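Local structure of isomaltodextranase (Arthrobacter globiformis, 5AWO) at residues R395-L400 against W405-F410; N126-H131 against L172-S177; Y109-L114 against M119-Y124; G273-L278 against R412-T417; V589-G594 against G599-N604. The protein hydrolyses (1->6)-alpha-D-glucosidic linkages in polysaccharides, removing successive isomaltose units from the non-reducing ends of the chains. All coordinates share one frame; numbering follows the deposited sequence.

Contact 1 of 5, residues R395-L400 against W405-F410; sequences RWAGQL and WGVALF
Q399 and W405 close one end of an antiparallel hairpin whose strands, 395-399 and 405-410, run at 174° with axes 4.7 Å apart. Four backbone bonds, two between W396 and A408 and two between G398 and G406, set the register and place Q399 directly across from W405 in a non-hydrogen-bonded pair. From its root, the Q399 side chain lies over one indole face: CB sits 3.9 Å from the centroid of the six-membered ring of W405, a CH-pi contact almost on the ring normal. Having CG opposite the backbone N (chi1 -168°) and the chain extended beyond it keeps the next atoms over the ring. Q399 CG is 3.8 Å from W405 CE2, and CD and OE1 of Q399 each lie 3.6 Å from W405 CZ2. The amide is stacked on the indole with the planes 28° apart. At the tip, Q399 NE2 and W405 NE1 approach to 3.4 Å, but both are donors; NE2 bonds instead to the carbonyls of R475 and G403. At the far end, W396 CD1 meets F410 CE2 at 3.8 Å, on the sheet face that carries A408. That face packs on helix 326-339, where A338 touches both W396 and A408. Strands 375-378 and 460-466 flank the hairpin in this sheet of the C-terminal beta-sandwich, while I422 of strand 418-423 meets R395, V407 and L409.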
# COMPACT_ATOMS: atom_id res chain seq x y z
N ARG A 395 -3.73 17.39 5.36
CA ARG A 395 -2.34 17.79 5.18
C ARG A 395 -1.46 16.56 5.23
O ARG A 395 -1.42 15.85 6.27
CB ARG A 395 -1.92 18.80 6.26
CG ARG A 395 -2.69 20.10 6.16
CD ARG A 395 -2.19 21.16 7.14
NE ARG A 395 -2.57 20.77 8.49
CZ ARG A 395 -1.98 21.18 9.61
NH1 ARG A 395 -0.95 22.01 9.60
NH2 ARG A 395 -2.46 20.75 10.77
N TRP A 396 -0.74 16.32 4.15
CA TRP A 396 0.05 15.09 3.94
C TRP A 396 1.49 15.42 3.56
O TRP A 396 1.73 16.40 2.85
CB TRP A 396 -0.56 14.27 2.79
CG TRP A 396 -1.81 13.55 3.21
CD1 TRP A 396 -3.05 14.09 3.43
CD2 TRP A 396 -1.92 12.16 3.48
NE1 TRP A 396 -3.92 13.11 3.83
CE2 TRP A 396 -3.24 11.92 3.89
CE3 TRP A 396 -1.02 11.10 3.44
CZ2 TRP A 396 -3.68 10.64 4.25
CZ3 TRP A 396 -1.45 9.85 3.79
CH2 TRP A 396 -2.77 9.63 4.19
N ALA A 397 2.43 14.62 4.04
CA ALA A 397 3.81 14.75 3.59
C ALA A 397 4.51 13.41 3.64
O ALA A 397 4.20 12.58 4.49
CB ALA A 397 4.59 15.74 4.44
N GLY A 398 5.41 13.21 2.69
CA GLY A 398 6.28 12.06 2.72
C GLY A 398 7.62 12.41 2.14
O GLY A 398 7.75 13.34 1.35
N GLN A 399 8.63 11.61 2.50
CA GLN A 399 9.99 11.86 2.08
C GLN A 399 10.43 10.86 1.08
O GLN A 399 10.15 9.66 1.21
CB GLN A 399 10.93 11.81 3.29
CG GLN A 399 12.31 12.33 2.99
CD GLN A 399 13.11 12.59 4.27
OE1 GLN A 399 12.85 12.02 5.35
NE2 GLN A 399 14.06 13.52 4.16
N LEU A 400 11.15 11.32 0.07
CA LEU A 400 11.73 10.47 -0.93
C LEU A 400 13.12 10.01 -0.48
O LEU A 400 13.75 10.66 0.35
CB LEU A 400 11.82 11.20 -2.27
CG LEU A 400 10.54 11.58 -3.06
CD1 LEU A 400 9.65 10.37 -3.19
CD2 LEU A 400 9.78 12.72 -2.43
N TRP A 405 10.90 15.93 -0.56
CA TRP A 405 9.58 15.61 -0.04
C TRP A 405 8.48 15.89 -1.05
O TRP A 405 8.60 16.78 -1.90
CB TRP A 405 9.29 16.49 1.17
CG TRP A 405 10.19 16.24 2.37
CD1 TRP A 405 11.54 16.53 2.49
CD2 TRP A 405 9.79 15.65 3.61
NE1 TRP A 405 11.97 16.14 3.73
CE2 TRP A 405 10.93 15.60 4.43
CE3 TRP A 405 8.58 15.13 4.11
CZ2 TRP A 405 10.90 15.07 5.72
CZ3 TRP A 405 8.55 14.62 5.41
CH2 TRP A 405 9.70 14.59 6.19
N GLY A 406 7.40 15.14 -0.90
CA GLY A 406 6.12 15.50 -1.48
C GLY A 406 5.22 16.02 -0.37
O GLY A 406 5.09 15.37 0.68
N VAL A 407 4.61 17.20 -0.58
CA VAL A 407 3.72 17.80 0.40
C VAL A 407 2.39 18.10 -0.30
O VAL A 407 2.39 18.76 -1.35
CB VAL A 407 4.33 19.10 0.99
CG1 VAL A 407 3.35 19.80 1.92
CG2 VAL A 407 5.67 18.81 1.66
N ALA A 408 1.28 17.64 0.27
CA ALA A 408 -0.06 17.85 -0.34
C ALA A 408 -1.03 18.44 0.67
O ALA A 408 -1.07 18.05 1.83
CB ALA A 408 -0.58 16.54 -0.89
N LEU A 409 -1.78 19.45 0.20
CA LEU A 409 -2.69 20.21 1.03
C LEU A 409 -4.09 20.12 0.39
O LEU A 409 -4.20 20.25 -0.83
CB LEU A 409 -2.25 21.66 1.10
CG LEU A 409 -0.81 21.93 1.53
CD1 LEU A 409 -0.46 23.39 1.35
CD2 LEU A 409 -0.54 21.50 2.95
N PHE A 410 -5.11 19.89 1.23
CA PHE A 410 -6.46 19.61 0.74
C PHE A 410 -7.46 20.47 1.49
O PHE A 410 -7.31 20.73 2.66
CB PHE A 410 -6.82 18.13 0.97
CG PHE A 410 -5.93 17.18 0.24
CD1 PHE A 410 -6.23 16.77 -1.04
CD2 PHE A 410 -4.80 16.66 0.86
CE1 PHE A 410 -5.39 15.92 -1.74
CE2 PHE A 410 -4.00 15.76 0.18
CZ PHE A 410 -4.28 15.39 -1.11

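Contact 2 of 5, residues N126-H131 against L172-S177; sequences NPLWVH and LDVTKS
L128 and L172 share both the polar link and most of the apolar surface of this small contact. The hydrogen bond is L172 N to L128 O, 2.8 Å long and fairly straight at 161°, with the donor in the carbonyl plane. In the apolar group, L172 has CG anti to its N (chi1 171°), which sets its CD2 3.7 Å from L128 CG; L128 CD2 meets V174 CG1 at 3.6 Å, and V130 CG2 adds L172 CB at 4.0 Å. Local polar bonds shape each partner: N126 OD1 accepts from L128 N in an Asx turn. T175 N to D173 OD1 makes a second, and T175 OG1 joins from the same face of the carboxylate. D173 OD2 is salt-bridged to K176 NZ at 2.8 Å. Strand 129-131, in the excursion after TIM-barrel strand 120-124, pairs antiparallel with strand 169-172. V183 of helix 179-192 touches both leucines, A229 of helix 223-237 covers L128, and N126 ND2 bonds to the carbonyl of D201, the probable nucleophile.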
# COMPACT_ATOMS: atom_id res chain seq x y z
N ASN A 126 -9.81 -14.54 -6.97
CA ASN A 126 -9.56 -15.03 -5.62
C ASN A 126 -9.30 -16.53 -5.75
O ASN A 126 -10.19 -17.26 -6.16
CB ASN A 126 -10.75 -14.74 -4.71
CG ASN A 126 -10.48 -15.09 -3.26
OD1 ASN A 126 -9.77 -16.08 -2.99
ND2 ASN A 126 -11.00 -14.30 -2.31
N PRO A 127 -8.08 -16.98 -5.40
CA PRO A 127 -7.75 -18.39 -5.63
C PRO A 127 -8.39 -19.35 -4.65
O PRO A 127 -8.13 -20.57 -4.74
CB PRO A 127 -6.25 -18.40 -5.53
CG PRO A 127 -5.95 -17.32 -4.53
CD PRO A 127 -6.96 -16.24 -4.81
N LEU A 128 -9.23 -18.86 -3.74
CA LEU A 128 -10.09 -19.71 -2.94
C LEU A 128 -11.46 -19.92 -3.56
O LEU A 128 -12.32 -20.60 -2.96
CB LEU A 128 -10.19 -19.25 -1.48
CG LEU A 128 -9.11 -20.00 -0.67
CD1 LEU A 128 -7.74 -19.45 -0.91
CD2 LEU A 128 -9.43 -19.94 0.81
N TRP A 129 -11.71 -19.35 -4.73
CA TRP A 129 -12.90 -19.65 -5.49
C TRP A 129 -12.67 -20.94 -6.25
O TRP A 129 -11.60 -21.12 -6.87
CB TRP A 129 -13.30 -18.53 -6.47
CG TRP A 129 -13.96 -17.34 -5.83
CD1 TRP A 129 -14.77 -17.35 -4.74
CD2 TRP A 129 -13.87 -15.99 -6.26
NE1 TRP A 129 -15.19 -16.05 -4.46
CE2 TRP A 129 -14.64 -15.21 -5.38
CE3 TRP A 129 -13.22 -15.36 -7.32
CZ2 TRP A 129 -14.77 -13.82 -5.52
CZ3 TRP A 129 -13.32 -13.99 -7.45
CH2 TRP A 129 -14.10 -13.23 -6.55
N VAL A 130 -13.69 -21.80 -6.23
CA VAL A 130 -13.69 -23.01 -7.04
C VAL A 130 -14.97 -23.00 -7.86
O VAL A 130 -16.08 -22.99 -7.29
CB VAL A 130 -13.63 -24.26 -6.13
CG1 VAL A 130 -13.43 -25.50 -6.98
CG2 VAL A 130 -12.53 -24.15 -5.08
N HIS A 131 -14.86 -23.00 -9.18
CA HIS A 131 -16.07 -22.87 -9.98
C HIS A 131 -16.92 -24.14 -9.93
O HIS A 131 -16.38 -25.24 -10.04
CB HIS A 131 -15.77 -22.52 -11.44
CG HIS A 131 -16.91 -21.84 -12.11
ND1 HIS A 131 -18.08 -22.49 -12.46
CD2 HIS A 131 -17.13 -20.53 -12.35
CE1 HIS A 131 -18.92 -21.62 -12.99
NE2 HIS A 131 -18.38 -20.42 -12.91
N LEU A 172 -13.42 -22.55 -1.31
CA LEU A 172 -12.55 -23.68 -1.02
C LEU A 172 -12.57 -24.03 0.44
O LEU A 172 -12.57 -23.16 1.28
CB LEU A 172 -11.12 -23.31 -1.43
CG LEU A 172 -10.01 -24.28 -1.01
CD1 LEU A 172 -10.17 -25.54 -1.81
CD2 LEU A 172 -8.64 -23.65 -1.23
N ASP A 173 -12.58 -25.33 0.74
CA ASP A 173 -12.35 -25.82 2.10
C ASP A 173 -10.88 -26.11 2.29
O ASP A 173 -10.36 -27.13 1.83
CB ASP A 173 -13.18 -27.06 2.38
CG ASP A 173 -13.00 -27.57 3.79
OD1 ASP A 173 -12.22 -27.01 4.59
OD2 ASP A 173 -13.68 -28.57 4.10
N VAL A 174 -10.18 -25.20 2.97
CA VAL A 174 -8.73 -25.31 3.15
C VAL A 174 -8.30 -26.49 4.03
O VAL A 174 -7.10 -26.79 4.11
CB VAL A 174 -8.07 -24.00 3.65
CG1 VAL A 174 -8.36 -22.86 2.69
CG2 VAL A 174 -8.51 -23.65 5.06
N THR A 175 -9.25 -27.15 4.69
CA THR A 175 -8.94 -28.35 5.48
C THR A 175 -8.93 -29.62 4.62
O THR A 175 -8.56 -30.69 5.11
CB THR A 175 -9.92 -28.52 6.66
OG1 THR A 175 -11.21 -28.95 6.19
CG2 THR A 175 -10.05 -27.24 7.47
N LYS A 176 -9.34 -29.54 3.35
CA LYS A 176 -9.38 -30.73 2.48
C LYS A 176 -8.01 -31.06 1.92
O LYS A 176 -7.21 -30.16 1.58
CB LYS A 176 -10.31 -30.49 1.30
CG LYS A 176 -11.78 -30.42 1.69
CD LYS A 176 -12.36 -31.80 1.93
CE LYS A 176 -13.89 -31.77 2.00
NZ LYS A 176 -14.38 -31.17 3.27
N SER A 177 -7.72 -32.34 1.74
CA SER A 177 -6.48 -32.71 1.08
C SER A 177 -6.45 -32.11 -0.32
O SER A 177 -7.46 -32.12 -1.02
CB SER A 177 -6.35 -34.24 0.98
OG SER A 177 -5.03 -34.60 0.64

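Contact 3 of 5, residues Y109-L114 against M119-Y124; sequences YWANYL and MKLGVY
L114 does most of the packing, setting one methyl against M119 and the other against L121. Its CD2 lies 3.6 Å from M119 CB, with M119 CE also near because that chain bends at chi3 (71°); L114 CD1 is 3.7 Å from L121 CA and 3.9 Å from L121 CB. Alongside this packing, M119 N donates to L114 O at 2.8 Å, from 48° above the carbonyl plane, so the bond is short but not on a lone pair. This is the helix-to-strand loop of a (beta/alpha)8 TIM barrel: helix 107-116 ends, the chain turns, and strand 120-124 enters the eight-stranded parallel sheet, the axes of helix 109-114 and strand 120-124 lying at 138°. I63 of helix 56-68 also touches L114. With an alanine in place of L114 both methyls go, and a gap is likely to open beside M119 and L121, leaving the methionine side chain able to shift. The other side is looser and wetter. A111 CB approaches L121 CB only to 4.3 Å, the CB of K120 points away from the helix, and one water donates to both A111 O (2.7 Å) and M119 O (2.8 Å).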
# COMPACT_ATOMS: atom_id res chain seq x y z
N TYR A 109 -3.17 -15.41 -24.71
CA TYR A 109 -3.34 -14.57 -25.88
C TYR A 109 -3.33 -13.09 -25.48
O TYR A 109 -2.64 -12.28 -26.10
CB TYR A 109 -4.63 -14.88 -26.62
CG TYR A 109 -4.89 -13.91 -27.74
CD1 TYR A 109 -5.56 -12.71 -27.52
CD2 TYR A 109 -4.44 -14.17 -29.04
CE1 TYR A 109 -5.81 -11.82 -28.53
CE2 TYR A 109 -4.68 -13.27 -30.07
CZ TYR A 109 -5.36 -12.09 -29.81
OH TYR A 109 -5.62 -11.17 -30.81
N TRP A 110 -4.09 -12.76 -24.44
CA TRP A 110 -4.18 -11.35 -24.06
C TRP A 110 -2.90 -10.85 -23.42
O TRP A 110 -2.53 -9.69 -23.64
CB TRP A 110 -5.42 -11.09 -23.19
CG TRP A 110 -6.62 -11.08 -24.08
CD1 TRP A 110 -7.65 -11.98 -24.10
CD2 TRP A 110 -6.89 -10.16 -25.15
NE1 TRP A 110 -8.54 -11.66 -25.06
CE2 TRP A 110 -8.10 -10.55 -25.73
CE3 TRP A 110 -6.23 -9.02 -25.65
CZ2 TRP A 110 -8.67 -9.86 -26.81
CZ3 TRP A 110 -6.81 -8.34 -26.73
CH2 TRP A 110 -8.01 -8.77 -27.29
N ALA A 111 -2.20 -11.69 -22.66
CA ALA A 111 -0.91 -11.30 -22.11
C ALA A 111 0.10 -11.02 -23.24
O ALA A 111 0.89 -10.09 -23.15
CB ALA A 111 -0.38 -12.34 -21.15
N ASN A 112 0.07 -11.82 -24.31
CA ASN A 112 0.94 -11.54 -25.45
C ASN A 112 0.54 -10.29 -26.24
O ASN A 112 1.42 -9.53 -26.69
CB ASN A 112 1.02 -12.74 -26.38
CG ASN A 112 2.01 -12.53 -27.49
OD1 ASN A 112 3.21 -12.49 -27.25
ND2 ASN A 112 1.52 -12.34 -28.71
N TYR A 113 -0.76 -10.07 -26.43
CA TYR A 113 -1.28 -8.90 -27.12
C TYR A 113 -0.81 -7.65 -26.36
O TYR A 113 -0.33 -6.69 -26.94
CB TYR A 113 -2.82 -8.97 -27.20
CG TYR A 113 -3.51 -7.87 -27.97
CD1 TYR A 113 -3.74 -6.62 -27.39
CD2 TYR A 113 -3.96 -8.07 -29.29
CE1 TYR A 113 -4.39 -5.61 -28.10
CE2 TYR A 113 -4.59 -7.07 -30.00
CZ TYR A 113 -4.79 -5.84 -29.41
OH TYR A 113 -5.43 -4.84 -30.13
N LEU A 114 -0.95 -7.70 -25.03
CA LEU A 114 -0.44 -6.61 -24.17
C LEU A 114 1.08 -6.44 -24.30
O LEU A 114 1.59 -5.33 -24.45
CB LEU A 114 -0.88 -6.85 -22.71
CG LEU A 114 -2.35 -6.54 -22.41
CD1 LEU A 114 -2.91 -7.32 -21.23
CD2 LEU A 114 -2.56 -5.04 -22.19
N MET A 119 2.88 -3.61 -22.59
CA MET A 119 1.94 -3.64 -21.46
C MET A 119 1.89 -5.05 -20.88
O MET A 119 2.39 -6.02 -21.48
CB MET A 119 0.57 -3.21 -21.94
CG MET A 119 0.49 -1.75 -22.35
SD MET A 119 -1.11 -1.22 -22.89
CE MET A 119 -2.03 -1.24 -21.34
N LYS A 120 1.26 -5.15 -19.71
CA LYS A 120 1.15 -6.39 -18.94
C LYS A 120 -0.29 -6.61 -18.51
O LYS A 120 -1.10 -5.66 -18.43
CB LYS A 120 2.05 -6.33 -17.71
CG LYS A 120 3.54 -6.23 -18.05
CD LYS A 120 4.40 -5.92 -16.83
CE LYS A 120 5.62 -5.07 -17.23
NZ LYS A 120 6.56 -4.68 -16.13
N LEU A 121 -0.62 -7.86 -18.26
CA LEU A 121 -1.93 -8.27 -17.78
C LEU A 121 -2.03 -8.26 -16.27
O LEU A 121 -1.23 -8.87 -15.58
CB LEU A 121 -2.20 -9.71 -18.24
CG LEU A 121 -3.52 -10.35 -17.82
CD1 LEU A 121 -4.71 -9.65 -18.45
CD2 LEU A 121 -3.50 -11.83 -18.18
N GLY A 122 -3.06 -7.58 -15.74
CA GLY A 122 -3.43 -7.68 -14.34
C GLY A 122 -4.69 -8.49 -14.22
O GLY A 122 -5.61 -8.37 -15.03
N VAL A 123 -4.73 -9.39 -13.22
CA VAL A 123 -5.86 -10.27 -13.05
C VAL A 123 -6.56 -10.08 -11.70
O VAL A 123 -5.92 -10.09 -10.67
CB VAL A 123 -5.47 -11.75 -13.20
CG1 VAL A 123 -6.63 -12.67 -12.84
CG2 VAL A 123 -5.05 -12.02 -14.64
N TYR A 124 -7.87 -9.94 -11.79
CA TYR A 124 -8.76 -10.02 -10.61
C TYR A 124 -9.22 -11.47 -10.46
O TYR A 124 -9.91 -12.01 -11.32
CB TYR A 124 -9.94 -9.10 -10.83
CG TYR A 124 -11.06 -9.14 -9.81
CD1 TYR A 124 -12.00 -10.16 -9.79
CD2 TYR A 124 -11.24 -8.09 -8.91
CE1 TYR A 124 -13.05 -10.18 -8.88
CE2 TYR A 124 -12.31 -8.10 -8.03
CZ TYR A 124 -13.20 -9.13 -8.02
OH TYR A 124 -14.27 -9.15 -7.13
O HOH W 1 2.34 -8.84 -21.19

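Contact 4 of 5, residues G273-L278 against R412-T417; sequences GGWDRL and RSDTET
W275 meets R412 and D414 at the surface seam between the TIM barrel and the C-terminal beta-sandwich, joining helix 274-279 to the loop linking strands 405-410 and 418-423. With CG anti to the backbone N (chi1 -170°), the indole of W275 is carried toward that loop. In the first shell, W275 CZ2 presents the indole edge to R412 CA at 4.0 Å. D414 is modelled in two conformers; in one of them its OD1 lies 3.6 Å from W275 NE1, nearness without a hydrogen bond. The polar link is a water in the indole plane, accepting from W275 NE1 at 3.0 Å and donating to R412 O at 2.8 Å. A second shell positions these groups. H458 stacks on the W275 ring, and its NE2 bonds D414 OD1 in that same conformer, while E328 and T331 of helix 326-339 also touch W275. The R412 guanidinium spans the seam: NE bonds S279 OG and NH2 bonds Q283 OE1, while NH1 bonds T393 OG1. The loop itself is shaped by an ST turn and ST motif: S413 OG accepts from T415 N at 3.1 Å and from E416 N at 2.9 Å.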
# COMPACT_ATOMS: atom_id res chain seq x y z
N GLY A 273 -18.52 6.97 -8.01
CA GLY A 273 -17.44 7.92 -8.05
C GLY A 273 -17.87 9.25 -7.46
O GLY A 273 -18.75 9.35 -6.59
N GLY A 274 -17.17 10.28 -7.92
CA GLY A 274 -17.45 11.64 -7.45
C GLY A 274 -17.03 11.94 -6.04
O GLY A 274 -16.46 11.09 -5.34
N TRP A 275 -17.30 13.16 -5.62
CA TRP A 275 -16.88 13.64 -4.31
C TRP A 275 -17.46 12.85 -3.14
O TRP A 275 -16.73 12.60 -2.18
CB TRP A 275 -17.22 15.14 -4.17
CG TRP A 275 -16.59 15.71 -2.93
CD1 TRP A 275 -17.16 15.91 -1.73
CD2 TRP A 275 -15.22 16.09 -2.80
NE1 TRP A 275 -16.24 16.39 -0.83
CE2 TRP A 275 -15.04 16.54 -1.48
CE3 TRP A 275 -14.14 16.13 -3.68
CZ2 TRP A 275 -13.79 16.97 -1.00
CZ3 TRP A 275 -12.92 16.56 -3.22
CH2 TRP A 275 -12.77 17.00 -1.90
N ASP A 276 -18.71 12.43 -3.20
CA ASP A 276 -19.27 11.73 -2.08
C ASP A 276 -18.53 10.41 -1.79
O ASP A 276 -18.32 10.07 -0.66
CB ASP A 276 -20.79 11.51 -2.21
CG ASP A 276 -21.43 11.06 -0.90
OD1 ASP A 276 -21.23 11.70 0.14
OD2 ASP A 276 -22.07 9.99 -0.90
N ARG A 277 -18.07 9.73 -2.84
CA ARG A 277 -17.29 8.51 -2.63
C ARG A 277 -15.84 8.82 -2.22
O ARG A 277 -15.25 8.03 -1.46
CB ARG A 277 -17.33 7.63 -3.86
CG ARG A 277 -18.68 6.92 -3.98
CD ARG A 277 -18.62 5.57 -3.26
NE ARG A 277 -19.93 5.14 -2.92
CZ ARG A 277 -20.23 3.98 -2.40
NH1 ARG A 277 -19.32 3.03 -2.26
NH2 ARG A 277 -21.48 3.74 -2.06
N LEU A 278 -15.29 9.94 -2.66
CA LEU A 278 -13.94 10.31 -2.28
C LEU A 278 -13.82 10.81 -0.85
O LEU A 278 -12.78 10.58 -0.20
CB LEU A 278 -13.39 11.36 -3.24
CG LEU A 278 -11.86 11.57 -3.21
CD1 LEU A 278 -11.15 10.47 -3.98
CD2 LEU A 278 -11.48 12.95 -3.75
N ARG A 412 -11.39 19.97 2.17
CA ARG A 412 -12.59 19.15 2.07
C ARG A 412 -13.88 19.90 2.41
O ARG A 412 -14.97 19.30 2.35
CB ARG A 412 -12.40 17.91 2.94
CG ARG A 412 -11.25 17.02 2.52
CD ARG A 412 -10.99 15.89 3.50
NE ARG A 412 -12.12 14.96 3.52
CZ ARG A 412 -12.49 14.23 4.56
NH1 ARG A 412 -11.79 14.23 5.69
NH2 ARG A 412 -13.60 13.52 4.46
N SER A 413 -13.82 21.19 2.74
CA SER A 413 -15.05 21.95 2.91
C SER A 413 -15.82 21.98 1.59
O SER A 413 -15.22 22.12 0.50
CB SER A 413 -14.75 23.38 3.32
OG SER A 413 -15.95 24.14 3.41
N ASP A 414 -17.15 21.91 1.66
CA ASP A 414 -17.96 22.07 0.46
C ASP A 414 -18.22 23.54 0.10
O ASP A 414 -18.63 23.85 -1.01
CB ASP A 414 -19.26 21.27 0.61
CG ASP A 414 -18.99 19.86 1.14
OD1 ASP A 414 -18.18 19.12 0.54
OD2 ASP A 414 -19.56 19.49 2.19
N THR A 415 -17.94 24.44 1.02
CA THR A 415 -18.36 25.85 0.81
C THR A 415 -17.28 26.90 1.05
O THR A 415 -17.22 27.93 0.34
CB THR A 415 -19.54 26.11 1.72
OG1 THR A 415 -20.56 25.16 1.42
CG2 THR A 415 -20.13 27.52 1.50
N GLU A 416 -16.41 26.67 2.02
CA GLU A 416 -15.49 27.71 2.42
C GLU A 416 -14.14 27.55 1.77
O GLU A 416 -13.69 26.44 1.52
CB GLU A 416 -15.26 27.66 3.93
CG GLU A 416 -16.53 27.78 4.76
CD GLU A 416 -17.32 29.02 4.46
OE1 GLU A 416 -16.74 30.12 4.27
OE2 GLU A 416 -18.56 28.92 4.43
N THR A 417 -13.49 28.68 1.51
CA THR A 417 -12.08 28.71 1.15
C THR A 417 -11.26 28.65 2.42
O THR A 417 -11.58 29.33 3.40
CB THR A 417 -11.80 29.98 0.32
OG1 THR A 417 -12.53 29.86 -0.91
CG2 THR A 417 -10.33 30.15 0.03
O HOH W 2 -15.76 16.61 2.08

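Contact 5 of 5, residues V589-G594 against G599-N604; sequences VTIGRG and GAINLN
From I591 to R593 and from G599 to L603 the chain directions lie 150° apart, yet the CA atoms of I591 and L603 are 9.5 Å from each other, too far for strand pairing: the segments face each other across the two sheets of a beta-sandwich, the carbohydrate-binding module (CBM35) of this enzyme. Strand 585-592 belongs to one sheet, between 542-549 and 515-522; strand 601-609 belongs to the other, so the connecting loop crosses the sandwich. Between the sheets the contact is apolar. I591 CG2 meets L603 CD2 at 3.8 Å, and I591 CD1 reaches I601 CD1 at 4.5 Å. M544 of strand 542-549 touches I591, R593 and I601 alike. Nearer the connecting loop the contact becomes polar. A bend at chi2 (-73°) brings the R593 guanidinium side-on to G599, where NE and NH2 each donate to G599 O at 3.0 Å. That oxygen lies in the guanidinium plane; NH2 uses a lone pair in the carbonyl plane, whereas NE comes from 37° above it. R593 NH1 donates to G594 O at 3.0 Å. A leucine in place of R593 removes these donors, and the connecting loop, no longer tied to G599 and G594 through one side chain, would probably move more freely. One cationic group thus grips two carbonyls flanking the loop, and its charge would be expected to polarise both C=O bonds, strengthening the closure.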
# COMPACT_ATOMS: atom_id res chain seq x y z
N VAL A 589 17.22 1.42 5.32
CA VAL A 589 17.90 1.44 6.61
C VAL A 589 16.83 1.25 7.66
O VAL A 589 15.94 2.10 7.82
CB VAL A 589 18.69 2.76 6.82
CG1 VAL A 589 19.34 2.79 8.19
CG2 VAL A 589 19.75 2.92 5.74
N THR A 590 16.90 0.12 8.35
CA THR A 590 15.95 -0.27 9.37
C THR A 590 16.62 -0.32 10.74
O THR A 590 17.69 -0.95 10.89
CB THR A 590 15.28 -1.60 9.00
OG1 THR A 590 14.50 -1.39 7.80
CG2 THR A 590 14.37 -2.13 10.09
N ILE A 591 15.99 0.32 11.70
CA ILE A 591 16.42 0.35 13.11
C ILE A 591 15.28 -0.18 13.95
O ILE A 591 14.15 0.30 13.83
CB ILE A 591 16.85 1.77 13.57
CG1 ILE A 591 17.18 1.78 15.07
CG2 ILE A 591 15.79 2.84 13.25
CD1 ILE A 591 17.94 3.01 15.55
N GLY A 592 15.55 -1.17 14.81
CA GLY A 592 14.52 -1.78 15.63
C GLY A 592 15.07 -2.43 16.88
O GLY A 592 16.28 -2.54 17.03
N ARG A 593 14.16 -2.82 17.76
CA ARG A 593 14.53 -3.32 19.08
C ARG A 593 14.25 -4.82 19.14
O ARG A 593 13.11 -5.25 19.32
CB ARG A 593 13.74 -2.56 20.13
CG ARG A 593 14.43 -2.50 21.50
CD ARG A 593 14.37 -3.84 22.20
NE ARG A 593 14.60 -3.67 23.64
CZ ARG A 593 14.62 -4.67 24.51
NH1 ARG A 593 14.47 -5.92 24.10
NH2 ARG A 593 14.80 -4.39 25.80
N GLY A 594 15.31 -5.61 19.02
CA GLY A 594 15.21 -7.08 19.10
C GLY A 594 15.27 -7.64 20.51
O GLY A 594 15.47 -6.92 21.50
N GLY A 599 17.21 -2.34 26.78
CA GLY A 599 16.51 -1.12 27.11
C GLY A 599 15.47 -0.64 26.10
O GLY A 599 14.67 -1.44 25.59
N ALA A 600 15.49 0.66 25.85
CA ALA A 600 14.54 1.30 24.94
C ALA A 600 15.07 2.67 24.51
O ALA A 600 15.87 3.28 25.22
CB ALA A 600 13.20 1.45 25.62
N ILE A 601 14.62 3.16 23.35
CA ILE A 601 14.84 4.55 22.97
C ILE A 601 13.59 5.10 22.35
O ILE A 601 12.72 4.34 21.91
CB ILE A 601 15.98 4.78 21.95
CG1 ILE A 601 15.58 4.34 20.52
CG2 ILE A 601 17.28 4.12 22.42
CD1 ILE A 601 16.61 4.69 19.46
N ASN A 602 13.52 6.42 22.30
CA ASN A 602 12.58 7.12 21.39
C ASN A 602 13.43 7.70 20.29
O ASN A 602 14.53 8.21 20.54
CB ASN A 602 11.82 8.19 22.13
CG ASN A 602 10.82 7.63 23.12
OD1 ASN A 602 10.31 6.53 22.93
ND2 ASN A 602 10.53 8.38 24.18
N LEU A 603 12.97 7.64 19.04
CA LEU A 603 13.77 8.05 17.91
C LEU A 603 13.14 9.26 17.23
O LEU A 603 11.98 9.19 16.82
CB LEU A 603 13.94 6.91 16.91
CG LEU A 603 14.86 7.20 15.73
CD1 LEU A 603 16.33 7.30 16.16
CD2 LEU A 603 14.70 6.15 14.65
N ASN A 604 13.91 10.33 17.08
CA ASN A 604 13.46 11.55 16.41
C ASN A 604 13.80 11.56 14.93
O ASN A 604 12.93 11.82 14.09
CB ASN A 604 14.08 12.76 17.09
CG ASN A 604 13.38 14.07 16.74
OD1 ASN A 604 12.28 14.11 16.14
ND2 ASN A 604 13.99 15.13 17.14

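Overall arrangement
Along the chain, contact 3 comes first, then contact 2, then the helix of contact 4; contact 1 follows, the loop of contact 4 just after it, and contact 5 last. Contacts 2 and 3 belong to the TIM barrel and touch, W129 CH2 lying 4.0 Å from Y124 CE1; Y124 OH in turn bonds D201, the probable nucleophile. Contact 4 ties barrel to C-terminal sandwich, its 412-417 loop following one residue after strand 405-410 of contact 1, with centres 20 Å apart. Contact 5 lies in the carbohydrate-binding module, its centre 25 Å from that of contact 1 but 43 Å from that of contact 3. The five therefore sample a catalytic barrel and two beta domains in one chain.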